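Local coordinates for glycosyltransferase (Streptomyces viridochromogenes, PDB 2IUY), which probably transfers a sugar from a nucleotide-activated donor during avilamycin A biosynthesis, as a retaining GT-B enzyme of family GT4, at residues A[68-71]-A[75-78]; A[88-91]-A[95-98]; A[127-132]-A[276-281]; A[180-185]-A[291-296]; A[231-236]-A[300-305]. All coordinates share one frame; numbering follows the deposited sequence.

Contact 1 (A[68-71]-A[75-78]); sequences VPAG and EIER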
loop_
_atom_site.group_PDB
_atom_site.type_symbol
_atom_site.label_atom_id
_atom_site.label_comp_id
_atom_site.label_asym_id
_atom_site.label_seq_id
_atom_site.Cartn_x
_atom_site.Cartn_y
_atom_site.Cartn_z
ATOM N N VAL A 68 -4.231 -14.187 -15.960
ATOM C CA VAL A 68 -3.353 -15.242 -16.491
ATOM C C VAL A 68 -3.198 -16.345 -15.442
ATOM O O VAL A 68 -2.850 -16.063 -14.275
ATOM C CB VAL A 68 -1.941 -14.677 -16.910
ATOM C CG1 VAL A 68 -1.020 -15.785 -17.396
ATOM C CG2 VAL A 68 -2.073 -13.612 -17.981
ATOM N N PRO A 69 -3.459 -17.600 -15.830
ATOM C CA PRO A 69 -3.302 -18.707 -14.880
ATOM C C PRO A 69 -1.842 -19.072 -14.540
ATOM O O PRO A 69 -1.413 -20.224 -14.716
ATOM C CB PRO A 69 -4.058 -19.857 -15.578
ATOM C CG PRO A 69 -3.897 -19.564 -17.020
ATOM C CD PRO A 69 -4.009 -18.060 -17.120
ATOM N N ALA A 70 -1.088 -18.092 -14.047
ATOM C CA ALA A 70 0.312 -18.288 -13.671
ATOM C C ALA A 70 0.508 -17.695 -12.309
ATOM O O ALA A 70 0.317 -16.492 -12.097
ATOM C CB ALA A 70 1.281 -17.652 -14.709
ATOM N N GLY A 71 0.799 -18.590 -11.381
ATOM C CA GLY A 71 1.000 -18.282 -9.989
ATOM C C GLY A 71 2.468 -18.273 -9.692
ATOM O O GLY A 71 2.996 -17.246 -9.309
ATOM N N GLU A 75 6.283 -20.207 -13.907
ATOM C CA GLU A 75 5.123 -20.103 -14.807
ATOM C C GLU A 75 4.950 -18.683 -15.326
ATOM O O GLU A 75 4.552 -18.496 -16.473
ATOM C CB GLU A 75 3.826 -20.483 -14.065
ATOM C CG GLU A 75 3.597 -21.967 -13.932
ATOM C CD GLU A 75 2.746 -22.365 -12.724
ATOM O OE1 GLU A 75 3.114 -23.419 -12.146
ATOM O OE2 GLU A 75 1.749 -21.668 -12.340
ATOM N N ILE A 76 5.194 -17.700 -14.454
ATOM C CA ILE A 76 5.131 -16.312 -14.836
ATOM C C ILE A 76 6.262 -16.025 -15.855
ATOM O O ILE A 76 6.007 -15.401 -16.868
ATOM C CB ILE A 76 5.220 -15.321 -13.621
ATOM C CG1 ILE A 76 4.058 -15.503 -12.630
ATOM C CG2 ILE A 76 5.275 -13.857 -14.121
ATOM C CD1 ILE A 76 4.332 -14.777 -11.252
ATOM N N GLU A 77 7.477 -16.507 -15.606
ATOM C CA GLU A 77 8.592 -16.313 -16.583
ATOM C C GLU A 77 8.331 -16.968 -17.912
ATOM O O GLU A 77 8.625 -16.385 -18.958
ATOM C CB GLU A 77 9.950 -16.832 -16.086
ATOM C CG GLU A 77 10.244 -16.502 -14.671
ATOM C CD GLU A 77 11.643 -16.874 -14.268
ATOM O OE1 GLU A 77 12.168 -16.139 -13.375
ATOM O OE2 GLU A 77 12.191 -17.885 -14.830
ATOM N N ARG A 78 7.773 -18.173 -17.870
ATOM C CA ARG A 78 7.484 -18.915 -19.078
ATOM C C ARG A 78 6.508 -18.154 -19.934
ATOM O O ARG A 78 6.727 -18.050 -21.143
ATOM C CB ARG A 78 6.961 -20.301 -18.719
ATOM C CG ARG A 78 6.718 -21.268 -19.877
ATOM C CD ARG A 78 6.584 -22.682 -19.335
ATOM N NE ARG A 78 7.812 -23.067 -18.618
ATOM C CZ ARG A 78 7.874 -23.476 -17.345
ATOM N NH1 ARG A 78 6.758 -23.604 -16.605
ATOM N NH2 ARG A 78 9.063 -23.777 -16.815
#
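Glu75 lays its side chain back along Ala70 and Gly71, while Ile76, the next residue of the same helix, covers their carbonyl side. Ala70 points its methyl at the helix: CB meets Glu75 CB at 3.9 Å and lies just as near the Glu75 carbonyl. With CG beside the backbone N (chi1 -80°) and an extended chain beyond it, Glu75 carries its carboxylate past the methyl to the Gly71 amide. There Gly71 N donates to Glu75 OE2 in a weak hydrogen bond, long at 3.4 Å though nearly straight at 164°. Ile76 approaches with its longer branch: CG1 packs on Ala70 CB at 4.1 Å, and CD1 reaches Gly71 O at 3.4 Å. The chain enters this turn through an inverse gamma turn centred on Pro69, closed by Ala70 N to Val68 O at 2.7 Å. The contact is thus the tight beta-to-alpha connection between strand 65-67 and helix 73-82 in a Rossmann-like domain. Backbone bonds of Val68 to Leu52 and of Ala70 to Gly54 continue the pairing with strand 49-53, whose Leu53 packs against both Ala70 and Ile76.

Contact 2 (A[88-91]-A[95-98]); sequences VHDH and VIGP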
loop_
_atom_site.group_PDB
_atom_site.type_symbol
_atom_site.label_atom_id
_atom_site.label_comp_id
_atom_site.label_asym_id
_atom_site.label_seq_id
_atom_site.Cartn_x
_atom_site.Cartn_y
_atom_site.Cartn_z
ATOM N N VAL A 88 6.003 -4.965 -19.306
ATOM C CA VAL A 88 5.922 -5.789 -18.101
ATOM C C VAL A 88 6.218 -4.897 -16.911
ATOM O O VAL A 88 7.292 -4.377 -16.797
ATOM C CB VAL A 88 6.919 -6.980 -18.137
ATOM C CG1 VAL A 88 6.983 -7.734 -16.795
ATOM C CG2 VAL A 88 6.520 -7.944 -19.269
ATOM N N HIS A 89 5.236 -4.749 -16.030
ATOM C CA HIS A 89 5.312 -3.890 -14.871
ATOM C C HIS A 89 5.271 -4.761 -13.620
ATOM O O HIS A 89 4.202 -5.268 -13.231
ATOM C CB HIS A 89 4.138 -2.882 -14.934
ATOM C CG HIS A 89 4.162 -1.840 -13.861
ATOM N ND1 HIS A 89 3.242 -0.811 -13.820
ATOM C CD2 HIS A 89 4.955 -1.681 -12.771
ATOM C CE1 HIS A 89 3.502 -0.033 -12.779
ATOM N NE2 HIS A 89 4.527 -0.550 -12.120
ATOM N N ASP A 90 6.463 -4.945 -13.039
ATOM C CA ASP A 90 6.732 -5.785 -11.913
ATOM C C ASP A 90 6.430 -5.093 -10.584
ATOM O O ASP A 90 6.913 -4.009 -10.297
ATOM C CB ASP A 90 8.194 -6.331 -11.940
ATOM C CG ASP A 90 8.431 -7.402 -10.859
ATOM O OD1 ASP A 90 7.476 -8.170 -10.589
ATOM O OD2 ASP A 90 9.514 -7.448 -10.226
ATOM N N HIS A 91 5.600 -5.757 -9.775
ATOM C CA HIS A 91 5.341 -5.350 -8.396
ATOM C C HIS A 91 5.852 -6.369 -7.402
ATOM O O HIS A 91 5.621 -6.208 -6.234
ATOM C CB HIS A 91 3.824 -5.176 -8.175
ATOM C CG HIS A 91 3.256 -4.027 -8.950
ATOM N ND1 HIS A 91 3.067 -2.782 -8.401
ATOM C CD2 HIS A 91 2.905 -3.927 -10.257
ATOM C CE1 HIS A 91 2.562 -1.977 -9.318
ATOM N NE2 HIS A 91 2.449 -2.650 -10.452
ATOM N N VAL A 95 10.952 -10.991 -8.442
ATOM C CA VAL A 95 10.732 -12.419 -8.714
ATOM C C VAL A 95 10.918 -12.708 -10.215
ATOM O O VAL A 95 11.314 -13.805 -10.634
ATOM C CB VAL A 95 9.323 -12.794 -8.236
ATOM C CG1 VAL A 95 8.715 -13.915 -9.037
ATOM C CG2 VAL A 95 9.271 -13.041 -6.738
ATOM N N ILE A 96 10.625 -11.721 -11.049
ATOM C CA ILE A 96 10.952 -11.834 -12.474
ATOM C C ILE A 96 11.863 -10.641 -12.874
ATOM O O ILE A 96 12.069 -9.737 -12.089
ATOM C CB ILE A 96 9.669 -12.014 -13.332
ATOM C CG1 ILE A 96 8.621 -10.926 -13.033
ATOM C CG2 ILE A 96 9.030 -13.400 -13.074
ATOM C CD1 ILE A 96 8.801 -9.646 -13.824
ATOM N N GLY A 97 12.433 -10.654 -14.069
ATOM C CA GLY A 97 13.371 -9.608 -14.459
ATOM C C GLY A 97 13.252 -9.368 -15.937
ATOM O O GLY A 97 12.434 -10.007 -16.583
ATOM N N PRO A 98 14.008 -8.413 -16.486
ATOM C CA PRO A 98 13.948 -8.156 -17.929
ATOM C C PRO A 98 14.496 -9.250 -18.872
ATOM O O PRO A 98 14.132 -9.259 -20.048
ATOM C CB PRO A 98 14.755 -6.849 -18.086
ATOM C CG PRO A 98 15.693 -6.820 -16.967
ATOM C CD PRO A 98 14.884 -7.451 -15.797
#
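Ile96 lays the end of its longer branch over the side chain of Asp90, CD1 standing 3.7 Å from Asp90 CG. The contact closes the loop that leaves strand 87-90, a strand inside the N-terminal Rossmann-like sheet of this GT-B protein, and folds residues 95-98 back over it. The two side chains run past one another, pointing contrary ways, so that Ile96 CG1 also lies beside the carboxylate, 3.9 Å from Asp90 OD1. This is apolar contact against a polar group, and the carboxylate finds its bonds within the loop: OD1 is paired with the Ser92 hydroxyl and OD2 accepts from Gly94 N. Those two bonds fix the carboxylate's rotation and tie the turn to the end of the strand; Ser92 OG is in addition bonded to Val95 N. Ile96 CG1 sits between its own backbone N and carbonyl carbon (chi1 52°), which swings the branch inward to the strand, while CG2 is directed to helix 73-82, where it touches Ile76 and Glu77. Phe107 of the adjacent strand 106-111 borders both Asp90 and Ile96. Further back along strand 87-90, Val88 reaches toward the isoleucine tip to tip: with CG1 anti to the backbone N (chi1 172°), that methyl meets Ile96 CD1 at 4.0 Å.

Contact 3 (A[127-132]-A[276-281]); sequences SRAQRA and LAEIVP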
loop_
_atom_site.group_PDB
_atom_site.type_symbol
_atom_site.label_atom_id
_atom_site.label_comp_id
_atom_site.label_asym_id
_atom_site.label_seq_id
_atom_site.Cartn_x
_atom_site.Cartn_y
_atom_site.Cartn_z
ATOM N N SER A 127 7.939 6.786 -2.851
ATOM C CA SER A 127 8.266 8.028 -2.154
ATOM C C SER A 127 9.713 8.462 -2.398
ATOM O O SER A 127 10.554 7.661 -2.761
ATOM C CB SER A 127 7.951 7.911 -0.655
ATOM O OG SER A 127 8.824 6.997 0.006
ATOM N N ARG A 128 9.988 9.750 -2.225
ATOM C CA ARG A 128 11.384 10.250 -2.194
ATOM C C ARG A 128 12.245 9.589 -1.102
ATOM O O ARG A 128 13.383 9.293 -1.354
ATOM C CB ARG A 128 11.426 11.774 -1.969
ATOM C CG ARG A 128 10.938 12.619 -3.159
ATOM C CD ARG A 128 11.060 14.173 -2.850
ATOM N NE ARG A 128 9.868 14.745 -2.188
ATOM C CZ ARG A 128 9.781 15.127 -0.901
ATOM N NH1 ARG A 128 10.813 14.984 -0.041
ATOM N NH2 ARG A 128 8.638 15.650 -0.449
ATOM N N ALA A 129 11.707 9.415 0.111
ATOM C CA ALA A 129 12.456 8.783 1.223
ATOM C C ALA A 129 12.853 7.373 0.845
ATOM O O ALA A 129 13.998 7.001 0.980
ATOM C CB ALA A 129 11.638 8.780 2.492
ATOM N N GLN A 130 11.924 6.607 0.274
ATOM C CA GLN A 130 12.259 5.261 -0.208
ATOM C C GLN A 130 13.306 5.313 -1.323
ATOM O O GLN A 130 14.306 4.611 -1.265
ATOM C CB GLN A 130 11.015 4.552 -0.710
ATOM C CG GLN A 130 11.209 3.107 -1.025
ATOM C CD GLN A 130 10.254 2.620 -2.078
ATOM O OE1 GLN A 130 9.659 3.425 -2.784
ATOM N NE2 GLN A 130 10.107 1.300 -2.207
ATOM N N ARG A 131 13.060 6.109 -2.362
ATOM C CA ARG A 131 14.036 6.220 -3.457
ATOM C C ARG A 131 15.478 6.474 -2.933
ATOM O O ARG A 131 16.430 5.802 -3.351
ATOM C CB ARG A 131 13.640 7.307 -4.469
ATOM C CG ARG A 131 14.696 7.417 -5.634
ATOM C CD ARG A 131 14.321 8.448 -6.683
ATOM N NE ARG A 131 14.254 9.761 -6.054
ATOM C CZ ARG A 131 13.922 10.882 -6.680
ATOM N NH1 ARG A 131 13.595 10.868 -7.987
ATOM N NH2 ARG A 131 13.888 12.018 -5.978
ATOM N N ALA A 132 15.629 7.443 -2.044
ATOM C CA ALA A 132 16.908 7.777 -1.392
ATOM C C ALA A 132 17.536 6.565 -0.618
ATOM O O ALA A 132 18.721 6.229 -0.780
ATOM C CB ALA A 132 16.648 8.954 -0.421
ATOM N N LEU A 276 5.899 8.394 5.136
ATOM C CA LEU A 276 4.899 9.082 5.964
ATOM C C LEU A 276 5.087 10.600 6.082
ATOM O O LEU A 276 4.114 11.368 6.060
ATOM C CB LEU A 276 4.789 8.420 7.331
ATOM C CG LEU A 276 4.391 6.933 7.209
ATOM C CD1 LEU A 276 4.485 6.288 8.594
ATOM C CD2 LEU A 276 2.963 6.749 6.625
ATOM N N ALA A 277 6.332 11.036 6.209
ATOM C CA ALA A 277 6.650 12.473 6.206
ATOM C C ALA A 277 6.040 13.217 4.983
ATOM O O ALA A 277 5.710 14.401 5.062
ATOM C CB ALA A 277 8.197 12.668 6.283
ATOM N N GLU A 278 5.907 12.510 3.873
ATOM C CA GLU A 278 5.513 13.085 2.564
ATOM C C GLU A 278 4.009 13.120 2.365
ATOM O O GLU A 278 3.477 14.059 1.746
ATOM C CB GLU A 278 6.183 12.291 1.412
ATOM C CG GLU A 278 7.725 12.562 1.258
ATOM C CD GLU A 278 8.430 11.505 0.388
ATOM O OE1 GLU A 278 8.012 11.290 -0.760
ATOM O OE2 GLU A 278 9.375 10.856 0.867
ATOM N N ILE A 279 3.325 12.107 2.903
ATOM C CA ILE A 279 1.906 11.919 2.608
ATOM C C ILE A 279 0.952 12.193 3.737
ATOM O O ILE A 279 -0.159 12.633 3.491
ATOM C CB ILE A 279 1.601 10.516 1.962
ATOM C CG1 ILE A 279 2.051 9.328 2.862
ATOM C CG2 ILE A 279 2.316 10.402 0.636
ATOM C CD1 ILE A 279 1.586 7.951 2.235
ATOM N N VAL A 280 1.380 11.930 4.968
ATOM C CA VAL A 280 0.529 12.142 6.152
ATOM C C VAL A 280 0.063 13.593 6.332
ATOM O O VAL A 280 -1.130 13.803 6.567
ATOM C CB VAL A 280 1.140 11.566 7.444
ATOM C CG1 VAL A 280 0.280 11.920 8.690
ATOM C CG2 VAL A 280 1.278 10.004 7.282
ATOM N N PRO A 281 0.969 14.586 6.141
ATOM C CA PRO A 281 0.541 15.982 6.355
ATOM C C PRO A 281 -0.567 16.402 5.378
ATOM O O PRO A 281 -1.362 17.283 5.688
ATOM C CB PRO A 281 1.816 16.796 6.099
ATOM C CG PRO A 281 2.952 15.801 6.342
ATOM C CD PRO A 281 2.388 14.528 5.746
#
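The N-terminus of helix 128-133 is met by Glu278 of helix 276-279, whose carboxylate takes hydrogen bonds from two successive amides of the first turn. Arg128 N donates to Glu278 OE1 at 2.9 Å, with an N-H...O angle of 144°, and Ala129 N to Glu278 OE2 at 2.8 Å, straighter at 158°. Both oxygens are met on their syn sides, a little out of the carboxylate plane, so the pair of bonds holds the group's rotation. Ser127 is the N-cap residue: its OG accepts from Gln130 N at 3.1 Å and also bonds Pro253 O, while its CB rests 3.4 Å from Glu278 OE1. In the GT-B fold this joins the helix after strand 123-125, at the edge of the N-terminal sheet, to the C-terminal domain, the side chain of Ser127 being about 12 Å from those of Lys175 and Thr256, which bind UDP. The helix end would be expected to stabilise the negative charge of Glu278. Arg128, bent at chi3, folds its guanidinium over the glutamate, the two flat groups stacked with planes 23° apart. Glu278 CG lies over one guanidinium face, 3.6 Å from Arg128 NH2; the opposite charges are near one another, but no salt bridge forms.

Contact 4 (A[180-185]-A[291-296]); sequences AAAFAH and TDFAPD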
loop_
_atom_site.group_PDB
_atom_site.type_symbol
_atom_site.label_atom_id
_atom_site.label_comp_id
_atom_site.label_asym_id
_atom_site.label_seq_id
_atom_site.Cartn_x
_atom_site.Cartn_y
_atom_site.Cartn_z
ATOM N N ALA A 180 0.999 3.178 18.469
ATOM C CA ALA A 180 -0.386 3.517 18.184
ATOM C C ALA A 180 -1.268 3.252 19.425
ATOM O O ALA A 180 -2.196 4.039 19.742
ATOM C CB ALA A 180 -0.867 2.709 16.996
ATOM N N ALA A 181 -1.004 2.156 20.138
ATOM C CA ALA A 181 -1.754 1.909 21.406
ATOM C C ALA A 181 -1.489 3.066 22.384
ATOM O O ALA A 181 -2.441 3.639 22.951
ATOM C CB ALA A 181 -1.385 0.540 22.033
ATOM N N ALA A 182 -0.216 3.460 22.516
ATOM C CA ALA A 182 0.180 4.575 23.379
ATOM C C ALA A 182 -0.516 5.881 22.963
ATOM O O ALA A 182 -0.940 6.667 23.788
ATOM C CB ALA A 182 1.717 4.776 23.347
ATOM N N PHE A 183 -0.596 6.142 21.673
ATOM C CA PHE A 183 -1.189 7.409 21.252
ATOM C C PHE A 183 -2.711 7.424 21.552
ATOM O O PHE A 183 -3.262 8.416 22.067
ATOM C CB PHE A 183 -0.827 7.723 19.778
ATOM C CG PHE A 183 -1.406 9.029 19.280
ATOM C CD1 PHE A 183 -0.650 10.195 19.312
ATOM C CD2 PHE A 183 -2.696 9.079 18.768
ATOM C CE1 PHE A 183 -1.169 11.393 18.899
ATOM C CE2 PHE A 183 -3.236 10.305 18.342
ATOM C CZ PHE A 183 -2.456 11.462 18.393
ATOM N N ALA A 184 -3.383 6.323 21.224
ATOM C CA ALA A 184 -4.800 6.137 21.560
ATOM C C ALA A 184 -4.989 6.274 23.067
ATOM O O ALA A 184 -5.825 7.057 23.501
ATOM C CB ALA A 184 -5.307 4.767 21.080
ATOM N N HIS A 185 -4.240 5.501 23.855
ATOM C CA HIS A 185 -4.225 5.675 25.321
ATOM C C HIS A 185 -4.116 7.165 25.784
ATOM O O HIS A 185 -4.900 7.621 26.615
ATOM C CB HIS A 185 -3.161 4.797 25.978
ATOM C CG HIS A 185 -3.063 4.996 27.461
ATOM N ND1 HIS A 185 -2.156 5.860 28.038
ATOM C CD2 HIS A 185 -3.798 4.487 28.476
ATOM C CE1 HIS A 185 -2.321 5.853 29.349
ATOM N NE2 HIS A 185 -3.313 5.032 29.639
ATOM N N THR A 291 6.569 6.143 22.473
ATOM C CA THR A 291 5.289 6.016 23.194
ATOM C C THR A 291 4.982 7.171 24.180
ATOM O O THR A 291 4.000 7.110 24.941
ATOM C CB THR A 291 5.238 4.703 24.026
ATOM O OG1 THR A 291 6.290 4.679 25.012
ATOM C CG2 THR A 291 5.301 3.453 23.148
ATOM N N ASP A 292 5.819 8.196 24.210
ATOM C CA ASP A 292 5.683 9.186 25.266
ATOM C C ASP A 292 4.895 10.381 24.717
ATOM O O ASP A 292 5.449 11.346 24.235
ATOM C CB ASP A 292 7.065 9.560 25.867
ATOM C CG ASP A 292 8.020 8.320 26.039
ATOM O OD1 ASP A 292 7.880 7.531 27.026
ATOM O OD2 ASP A 292 8.945 8.137 25.192
ATOM N N PHE A 293 3.577 10.269 24.723
ATOM C CA PHE A 293 2.730 11.314 24.158
ATOM C C PHE A 293 2.082 12.061 25.301
ATOM O O PHE A 293 1.381 11.428 26.119
ATOM C CB PHE A 293 1.647 10.719 23.241
ATOM C CG PHE A 293 2.193 10.032 22.018
ATOM C CD1 PHE A 293 2.714 10.774 20.956
ATOM C CD2 PHE A 293 2.180 8.632 21.929
ATOM C CE1 PHE A 293 3.217 10.139 19.808
ATOM C CE2 PHE A 293 2.669 7.979 20.794
ATOM C CZ PHE A 293 3.214 8.737 19.734
ATOM N N ALA A 294 2.330 13.377 25.383
ATOM C CA ALA A 294 1.561 14.237 26.313
ATOM C C ALA A 294 0.082 14.175 25.921
ATOM O O ALA A 294 -0.262 14.429 24.744
ATOM C CB ALA A 294 2.076 15.659 26.273
ATOM N N PRO A 295 -0.798 13.766 26.867
ATOM C CA PRO A 295 -2.238 13.712 26.581
ATOM C C PRO A 295 -2.842 15.012 25.974
ATOM O O PRO A 295 -3.576 14.939 24.990
ATOM C CB PRO A 295 -2.859 13.352 27.950
ATOM C CG PRO A 295 -1.774 12.575 28.647
ATOM C CD PRO A 295 -0.479 13.223 28.207
ATOM N N ASP A 296 -2.511 16.179 26.540
ATOM C CA ASP A 296 -3.029 17.475 26.040
ATOM C C ASP A 296 -2.739 17.666 24.560
ATOM O O ASP A 296 -3.660 17.879 23.777
ATOM C CB ASP A 296 -2.556 18.684 26.905
ATOM C CG ASP A 296 -1.125 19.202 26.537
ATOM O OD1 ASP A 296 -0.131 18.434 26.619
ATOM O OD2 ASP A 296 -0.999 20.412 26.178
#
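Phe293 presents a face of its ring to Phe183, whose ring edge meets it in a T-shaped (edge-to-face) stack. The planes stand at 86° and the centroids are 5.1 Å apart. Phe183 CD1 is the edge atom that points in, over the centre of the Phe293 ring and 3.8 Å from Phe293 CD1. The same face receives Phe183 CB in a CH-pi contact, 4.0 Å from the ring centroid, and Phe293 CD2 comes to 3.6 Å from Phe183 CA, so the ring lies against the helix backbone as well as against the side chain. One residue back, Ala182 directs its methyl at Thr291, CB to CB at 3.6 Å, and Ala182 CB lies 4.1 Å from Phe293 CD2.

What positions these groups lies in the two backbones. Phe183 CG is anti to its N (chi1 -180°), which swings the ring out from the helix and turns its edge to Phe293. An inverse gamma turn centred on Asp292, with a weak bond from Phe293 N to Thr291 O, brings Thr291 and Phe293 onto the helix together.

Outside this shell, Tyr210 of helix 200-210 borders Ala182 and Thr291, and Met238 touches Phe293. In the C-terminal Rossmann-like domain of the GT-B fold, helix 177-187 thus lies between the 291-294 loop, which leads into helix 295-303, and the parallel sheet, where Leu236 of strand 234-237 packs on Phe183 and Leu191 of strand 191-194 on Ala180, Ala181 and Ala184.

Contact 5 (A[231-236]-A[300-305]); sequences SAHAVL and RTLAGL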
loop_
_atom_site.group_PDB
_atom_site.type_symbol
_atom_site.label_atom_id
_atom_site.label_comp_id
_atom_site.label_asym_id
_atom_site.label_seq_id
_atom_site.Cartn_x
_atom_site.Cartn_y
_atom_site.Cartn_z
ATOM N N SER A 231 -15.421 4.318 9.081
ATOM C CA SER A 231 -16.092 4.616 10.337
ATOM C C SER A 231 -15.088 5.100 11.401
ATOM O O SER A 231 -15.463 5.779 12.373
ATOM C CB SER A 231 -16.866 3.369 10.809
ATOM O OG SER A 231 -15.999 2.280 11.079
ATOM N N ALA A 232 -13.798 4.818 11.212
ATOM C CA ALA A 232 -12.848 5.174 12.269
ATOM C C ALA A 232 -12.792 6.676 12.498
ATOM O O ALA A 232 -12.829 7.447 11.555
ATOM C CB ALA A 232 -11.443 4.615 11.965
ATOM N N HIS A 233 -12.599 7.099 13.746
ATOM C CA HIS A 233 -12.298 8.505 14.002
ATOM C C HIS A 233 -10.990 8.966 13.285
ATOM O O HIS A 233 -10.912 10.051 12.686
ATOM C CB HIS A 233 -12.281 8.760 15.523
ATOM C CG HIS A 233 -12.096 10.199 15.888
ATOM N ND1 HIS A 233 -13.155 11.034 16.167
ATOM C CD2 HIS A 233 -10.984 10.968 15.972
ATOM C CE1 HIS A 233 -12.705 12.254 16.415
ATOM N NE2 HIS A 233 -11.391 12.246 16.294
ATOM N N ALA A 234 -9.949 8.132 13.343
ATOM C CA ALA A 234 -8.704 8.445 12.668
ATOM C C ALA A 234 -7.977 7.146 12.512
ATOM O O ALA A 234 -8.255 6.204 13.233
ATOM C CB ALA A 234 -7.809 9.479 13.471
ATOM N N VAL A 235 -7.057 7.114 11.548
ATOM C CA VAL A 235 -6.173 5.961 11.358
ATOM C C VAL A 235 -4.796 6.373 11.854
ATOM O O VAL A 235 -4.394 7.508 11.685
ATOM C CB VAL A 235 -6.161 5.509 9.856
ATOM C CG1 VAL A 235 -4.920 4.660 9.529
ATOM C CG2 VAL A 235 -7.478 4.740 9.535
ATOM N N LEU A 236 -4.099 5.444 12.481
ATOM C CA LEU A 236 -2.784 5.663 13.054
ATOM C C LEU A 236 -1.796 4.822 12.240
ATOM O O LEU A 236 -1.879 3.572 12.191
ATOM C CB LEU A 236 -2.783 5.229 14.530
ATOM C CG LEU A 236 -3.865 5.786 15.475
ATOM C CD1 LEU A 236 -3.546 5.400 16.981
ATOM C CD2 LEU A 236 -4.043 7.318 15.353
ATOM N N ARG A 300 -5.392 17.139 21.301
ATOM C CA ARG A 300 -5.471 18.259 20.376
ATOM C C ARG A 300 -5.069 17.961 18.957
ATOM O O ARG A 300 -5.692 18.461 18.018
ATOM C CB ARG A 300 -4.601 19.407 20.844
ATOM C CG ARG A 300 -4.913 19.853 22.271
ATOM C CD ARG A 300 -6.266 20.465 22.446
ATOM N NE ARG A 300 -6.262 21.280 23.655
ATOM C CZ ARG A 300 -6.002 22.585 23.701
ATOM N NH1 ARG A 300 -5.710 23.279 22.599
ATOM N NH2 ARG A 300 -6.047 23.201 24.875
ATOM N N THR A 301 -3.977 17.227 18.804
ATOM C CA THR A 301 -3.589 16.656 17.511
ATOM C C THR A 301 -4.805 15.954 16.924
ATOM O O THR A 301 -5.151 16.190 15.790
ATOM C CB THR A 301 -2.400 15.667 17.638
ATOM O OG1 THR A 301 -1.189 16.411 17.772
ATOM C CG2 THR A 301 -2.275 14.759 16.394
ATOM N N LEU A 302 -5.458 15.112 17.713
ATOM C CA LEU A 302 -6.596 14.341 17.211
ATOM C C LEU A 302 -7.783 15.209 16.883
ATOM O O LEU A 302 -8.397 15.068 15.815
ATOM C CB LEU A 302 -7.003 13.247 18.190
ATOM C CG LEU A 302 -7.914 12.140 17.625
ATOM C CD1 LEU A 302 -7.092 11.137 16.788
ATOM C CD2 LEU A 302 -8.668 11.424 18.725
ATOM N N ALA A 303 -8.117 16.128 17.785
ATOM C CA ALA A 303 -9.292 16.965 17.578
ATOM C C ALA A 303 -9.098 18.040 16.473
ATOM O O ALA A 303 -10.086 18.520 15.916
ATOM C CB ALA A 303 -9.777 17.574 18.902
ATOM N N GLY A 304 -7.853 18.396 16.142
ATOM C CA GLY A 304 -7.584 19.303 15.015
ATOM C C GLY A 304 -7.452 18.687 13.604
ATOM O O GLY A 304 -7.165 19.413 12.615
ATOM N N LEU A 305 -7.635 17.361 13.480
ATOM C CA LEU A 305 -7.423 16.704 12.157
ATOM C C LEU A 305 -8.491 17.206 11.153
ATOM O O LEU A 305 -9.583 17.641 11.568
ATOM C CB LEU A 305 -7.461 15.162 12.249
ATOM C CG LEU A 305 -6.361 14.364 12.974
ATOM C CD1 LEU A 305 -6.829 12.940 13.233
ATOM C CD2 LEU A 305 -5.048 14.357 12.202
#
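Leu302 and His233 approach from opposite directions and make the aliphatic-to-ring part of the contact. Leu302 CD2 lies 3.6 Å from His233 CD2, and Leu302 CG is 3.7 Å from His233 NE2, so Leu302 CG and CD2 lie against the CD2-NE2 side of the imidazole, oblique to the ring. In both residues CG is anti to the backbone N (chi1 -175° for His233, -164° for Leu302), which brings the isopropyl group and the imidazole together although neither CB is aimed across the gap.

Purely aliphatic packing centres on Ala234, whose methyl points at the helix. It meets Leu302 CD1 at 3.8 Å and Leu305 CD1 at 3.6 Å, the two leucines closing on one small side chain. Leu305 follows the end of helix 295-303, where Gly304 N still bonds Arg300 O at 2.9 Å.

Around this patch, Leu165 of strand 165-168 and Arg189 touch both His233 and Leu302, while Val269 of strand 268-270 lies against Leu305. No hydrogen bond crosses between the segments. Leucines of a helix and of the loop after it, packed against a strand inside a parallel sheet, are characteristic of the alpha/beta/alpha layering of Rossmann-like domains, here the C-terminal half of the GT-B fold.

Along the chain, contacts 1 and 2 come in series in the N-terminal parallel sheet domain, their centres 12 Å apart; they touch through helix 73-82 and the 95-98 loop. Contacts 4 and 5 belong to the C-terminal sheet domain, 13 Å apart between centres; they share helix 295-303, and Phe183 packs on Thr301 and Leu302. Contact 3 bridges the two halves, its centre 24 Å from that of contact 2 and 21 Å from that of contact 5, and its segments alternate in sequence with those of contacts 4 and 5. The centres of contacts 1 and 4 lie about 47 Å apart. Contact 3 thus joins the domains with UDP-binding residues nearby, consistent with a GT-B nucleotide site between them.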